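Local coordinates for isomaltose glucohydrolase (Kribbella flavida, PDB 5Z3E), which hydrolyses the alpha-1,6-glucosidic linkage of isomaltose from its non-reducing end, yielding beta-D-glucose and D-glucose, at residues H203-T208 against V256-S261; A263-L268 against H303-D308. The protein carries 1 engineered substitution. All coordinates share one frame; numbering follows the deposited sequence. Where two conformers were deposited one is given.

Interaction 1: H203-T208 against V256-S261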
# COMPACT_ATOMS: atom_id res chain seq x y z
N HIS A 203 -18.74 1.83 0.06
CA HIS A 203 -18.15 3.03 -0.48
C HIS A 203 -17.03 2.73 -1.47
O HIS A 203 -16.59 1.60 -1.62
CB HIS A 203 -17.73 3.97 0.68
CG HIS A 203 -18.87 4.72 1.25
ND1 HIS A 203 -19.64 5.53 0.45
CD2 HIS A 203 -19.39 4.79 2.50
CE1 HIS A 203 -20.57 6.08 1.21
NE2 HIS A 203 -20.45 5.64 2.45
N ARG A 204 -16.60 3.79 -2.16
CA ARG A 204 -15.51 3.74 -3.13
C ARG A 204 -14.44 4.68 -2.62
O ARG A 204 -14.63 5.90 -2.54
CB ARG A 204 -16.00 4.07 -4.52
CG ARG A 204 -16.99 3.01 -5.00
CD ARG A 204 -17.42 3.10 -6.42
NE ARG A 204 -18.23 4.28 -6.68
CZ ARG A 204 -18.64 4.60 -7.88
NH1 ARG A 204 -18.34 3.82 -8.92
NH2 ARG A 204 -19.36 5.69 -8.08
N HIS A 205 -13.34 4.08 -2.20
CA HIS A 205 -12.33 4.76 -1.40
C HIS A 205 -11.27 5.35 -2.29
O HIS A 205 -10.76 4.68 -3.18
CB HIS A 205 -11.76 3.77 -0.38
CG HIS A 205 -12.83 3.21 0.46
ND1 HIS A 205 -13.38 3.93 1.50
CD2 HIS A 205 -13.51 2.05 0.32
CE1 HIS A 205 -14.36 3.19 1.98
NE2 HIS A 205 -14.47 2.06 1.29
N VAL A 206 -10.91 6.61 -2.06
CA VAL A 206 -10.01 7.30 -2.97
C VAL A 206 -8.61 6.68 -2.97
O VAL A 206 -8.01 6.62 -4.05
CB VAL A 206 -10.06 8.82 -2.71
CG1 VAL A 206 -9.02 9.57 -3.52
CG2 VAL A 206 -11.45 9.33 -3.06
N SER A 207 -8.10 6.17 -1.85
CA SER A 207 -6.80 5.53 -1.90
C SER A 207 -6.85 4.13 -2.52
O SER A 207 -5.80 3.61 -2.92
CB SER A 207 -6.12 5.50 -0.55
OG SER A 207 -6.86 4.69 0.35
N THR A 208 -8.03 3.52 -2.62
CA THR A 208 -8.20 2.28 -3.38
C THR A 208 -8.25 2.58 -4.88
O THR A 208 -7.51 1.98 -5.66
CB THR A 208 -9.44 1.52 -2.91
OG1 THR A 208 -9.25 1.17 -1.55
CG2 THR A 208 -9.68 0.30 -3.77
N VAL A 256 -10.56 13.45 -0.63
CA VAL A 256 -11.33 12.95 0.50
C VAL A 256 -11.25 11.44 0.59
O VAL A 256 -10.87 10.75 -0.35
CB VAL A 256 -12.78 13.45 0.47
CG1 VAL A 256 -12.82 14.96 0.64
CG2 VAL A 256 -13.48 13.01 -0.80
N LYS A 257 -11.66 10.95 1.75
CA LYS A 257 -11.49 9.57 2.12
C LYS A 257 -12.22 8.60 1.18
O LYS A 257 -11.65 7.59 0.73
CB LYS A 257 -11.96 9.48 3.56
CG LYS A 257 -12.04 8.18 4.16
CD LYS A 257 -12.19 8.31 5.68
CE LYS A 257 -12.51 7.03 6.21
NZ LYS A 257 -11.42 6.18 6.24
N TRP A 258 -13.47 8.87 0.88
CA TRP A 258 -14.23 8.10 -0.09
C TRP A 258 -15.07 9.06 -0.90
O TRP A 258 -15.35 10.20 -0.50
CB TRP A 258 -15.03 6.96 0.55
CG TRP A 258 -16.08 7.32 1.57
CD1 TRP A 258 -17.27 7.95 1.35
CD2 TRP A 258 -16.08 6.93 2.95
NE1 TRP A 258 -18.00 7.98 2.52
CE2 TRP A 258 -17.29 7.36 3.51
CE3 TRP A 258 -15.18 6.25 3.76
CZ2 TRP A 258 -17.63 7.11 4.85
CZ3 TRP A 258 -15.51 6.03 5.08
CH2 TRP A 258 -16.72 6.46 5.61
N LEU A 259 -15.49 8.62 -2.08
CA LEU A 259 -16.31 9.47 -2.92
C LEU A 259 -17.52 9.91 -2.14
O LEU A 259 -18.18 9.08 -1.49
CB LEU A 259 -16.76 8.73 -4.18
CG LEU A 259 -15.65 8.15 -5.06
CD1 LEU A 259 -16.28 7.51 -6.27
CD2 LEU A 259 -14.60 9.19 -5.46
N GLY A 260 -17.85 11.20 -2.17
CA GLY A 260 -19.01 11.69 -1.47
C GLY A 260 -18.81 11.97 0.01
O GLY A 260 -19.80 12.20 0.71
N SER A 261 -17.60 11.94 0.54
CA SER A 261 -17.32 12.32 1.92
C SER A 261 -16.61 13.65 1.93
O SER A 261 -16.10 14.12 0.91
CB SER A 261 -16.40 11.25 2.58
OG SER A 261 -15.14 11.28 1.99
O HOH W 1 -18.21 6.24 -1.80
O HOH W 2 -9.03 6.82 0.76
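Trp258 and His203 stack face to face. The imidazole lies over the five-membered ring of the indole, centroids 3.7 Å apart and planes at 13°. Trp258 NE1 sits beneath the centre of the His203 ring. With chi1 at 60°, Trp258 CG stands between backbone N and carbonyl carbon, which lays the indole under His203. Leu259 CD1 lies against the Arg204 side chain, 3.8 Å from Arg204 NE; NH1 of this arginine bonds to the backbone O of Asp190. On the apolar side, Leu259 CD2 is 4.0 Å from Val206 CG2. The backbones join through Leu259 N to Arg204 O, 2.9 Å and nearly straight, and through Val206 N to Lys257 O, 3.0 Å. These two bonds flank a single beta bridge between His205 and Trp258. Water 1 links His203 ND1, Arg204 N and Leu259 O. His205 is the N-cap of helix 206-220. Its NE2 is hydrogen-bonded to His200 O, and its side chain touches Asp195, the predicted proton acceptor. In the helical barrel of this family, the contact joins the start of that helix to the loop after strand 254-255, and Arg204 and Leu259 both rest on Leu244 of helix 231-248.

Interaction 2: A263-L268 against H303-D308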
# COMPACT_ATOMS: atom_id res chain seq x y z
N ALA A 263 -14.26 14.20 4.75
CA ALA A 263 -13.08 14.00 5.60
C ALA A 263 -11.92 13.43 4.83
O ALA A 263 -12.08 12.87 3.76
CB ALA A 263 -13.42 13.13 6.75
N VAL A 264 -10.74 13.54 5.43
CA VAL A 264 -9.54 12.91 4.89
C VAL A 264 -9.23 11.60 5.60
O VAL A 264 -9.77 11.27 6.64
CB VAL A 264 -8.32 13.86 4.89
CG1 VAL A 264 -8.57 15.04 3.98
CG2 VAL A 264 -7.90 14.32 6.28
N ASP A 265 -8.33 10.84 5.00
CA ASP A 265 -7.77 9.59 5.52
C ASP A 265 -6.26 9.70 5.35
O ASP A 265 -5.78 10.28 4.37
CB ASP A 265 -8.35 8.39 4.77
CG ASP A 265 -7.94 7.04 5.33
OD1 ASP A 265 -6.81 6.59 5.02
OD2 ASP A 265 -8.74 6.44 6.08
N GLY A 266 -5.50 9.11 6.27
CA GLY A 266 -4.07 9.19 6.20
C GLY A 266 -3.44 8.48 5.01
O GLY A 266 -2.29 8.72 4.67
N SER A 267 -4.20 7.59 4.34
CA SER A 267 -3.72 6.95 3.13
C SER A 267 -3.72 7.86 1.91
O SER A 267 -3.11 7.54 0.90
CB SER A 267 -4.55 5.70 2.83
OG SER A 267 -5.90 6.03 2.53
N LEU A 268 -4.43 8.98 1.98
CA LEU A 268 -4.63 9.78 0.78
C LEU A 268 -3.37 10.30 0.09
O LEU A 268 -3.37 10.42 -1.14
CB LEU A 268 -5.59 10.95 1.04
CG LEU A 268 -7.04 10.55 1.25
CD1 LEU A 268 -7.85 11.77 1.59
CD2 LEU A 268 -7.61 9.87 0.00
N HIS A 303 -2.30 9.51 12.10
CA HIS A 303 -3.46 8.68 12.33
C HIS A 303 -4.12 8.25 11.01
O HIS A 303 -3.97 8.91 9.98
CB HIS A 303 -4.50 9.46 13.15
CG HIS A 303 -4.07 9.76 14.56
ND1 HIS A 303 -3.93 8.78 15.50
CD2 HIS A 303 -3.83 10.93 15.18
CE1 HIS A 303 -3.59 9.32 16.65
NE2 HIS A 303 -3.53 10.62 16.51
N ARG A 304 -4.89 7.18 11.07
CA ARG A 304 -5.57 6.68 9.87
C ARG A 304 -6.77 7.53 9.49
O ARG A 304 -6.93 7.94 8.34
CB ARG A 304 -5.96 5.22 10.03
CG ARG A 304 -4.81 4.30 10.39
CD ARG A 304 -5.08 2.84 10.19
NE ARG A 304 -6.18 2.40 11.05
CZ ARG A 304 -6.72 1.18 11.00
NH1 ARG A 304 -6.24 0.27 10.16
NH2 ARG A 304 -7.74 0.88 11.76
N PHE A 305 -7.69 7.76 10.44
CA PHE A 305 -8.92 8.47 10.17
C PHE A 305 -9.54 8.83 11.54
O PHE A 305 -9.26 8.19 12.52
CB PHE A 305 -9.95 7.61 9.30
CG PHE A 305 -10.20 6.20 9.81
CD1 PHE A 305 -9.40 5.17 9.41
CD2 PHE A 305 -11.33 5.89 10.63
CE1 PHE A 305 -9.60 3.91 9.87
CE2 PHE A 305 -11.49 4.57 11.06
CZ PHE A 305 -10.65 3.60 10.73
N ALA A 306 -10.38 9.85 11.56
CA ALA A 306 -10.86 10.43 12.84
C ALA A 306 -11.60 9.42 13.75
O ALA A 306 -11.45 9.52 14.95
CB ALA A 306 -11.72 11.61 12.56
N ALA A 307 -12.40 8.49 13.19
CA ALA A 307 -13.15 7.48 14.00
C ALA A 307 -12.44 6.23 14.39
O ALA A 307 -12.97 5.33 15.01
CB ALA A 307 -14.42 7.10 13.23
N ASP A 308 -11.13 6.24 14.05
CA ASP A 308 -10.42 5.00 14.22
C ASP A 308 -10.35 4.64 15.71
O ASP A 308 -9.79 5.41 16.50
CB ASP A 308 -9.07 5.20 13.60
CG ASP A 308 -8.28 3.93 13.50
OD1 ASP A 308 -8.87 2.82 13.66
OD2 ASP A 308 -7.07 4.01 13.22
O HOH W 3 -10.77 11.46 9.17
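Asp265 and Gly266 meet the backbone of Arg304 and the side chain of Phe305. The one direct hydrogen bond between the segments runs from Gly266 N to Arg304 O, 2.8 Å long and close to straight at 170°. The same oxygen also receives a CA-H...O contact from Asp265 CA.

Asp265 can be followed outward. Its CB passes Arg304 O at 3.9 Å. With CG opposite the backbone N (chi1 -174°), the carboxylate is carried alongside Phe305, and the two planes lie 18° apart. CG comes to 3.3 Å from Arg304 O. OD1 turns back to its own segment and accepts from Ser267 N, two residues on, at 2.9 Å, which makes an Asx turn. This donor comes in on the anti side. Ser267 OG gives OD1 a second bond, from above the carboxylate plane. Asp265 OD2 lies 3.6 Å from both CB and CD1 of Phe305. It also faces Arg304 O at 3.3 Å, two acceptors without a bond, which the donors Lys257 NZ and Trp197 NE1 on OD2 would offset. With an alanine in its place, Lys257 would probably lose its salt-bridge mate and Ser267 N its Asx-turn acceptor.

Water 3 adds a second link, from Val264 O to Ala306 N. Arg304 grips Asp308 side-on through NE and NH2, across the type I turn from Phe305 to Asp308.

These are barrel loops near the predicted acceptor Asp195. The chemistry is mainly polar and buried. Donors on both carboxylate oxygens hold Asp265 in place, and the nearby lysine would be expected to favour its charged form.

Overall arrangement
The chain first passes residues 203-208, which run into the first turn of helix 206-220. It then runs through helix 231-248 and the short strands 250-251 and 254-255 before 256-261 closes interaction 1. Residues 263-268 follow almost at once and open interaction 2. Helix 283-296 and strands 297-298 and 301-302 come next, and 303-308 closes that second loop. The two loops lie in series, neither nested nor crossed. The centres of interactions 1 and 2 are about 11 Å apart. A salt bridge and a probable Ser207 to Ser267 hydrogen bond join them. Together they tie the start of helix 206-220 to the loop before strand 315-316, close to the predicted proton acceptor Asp195.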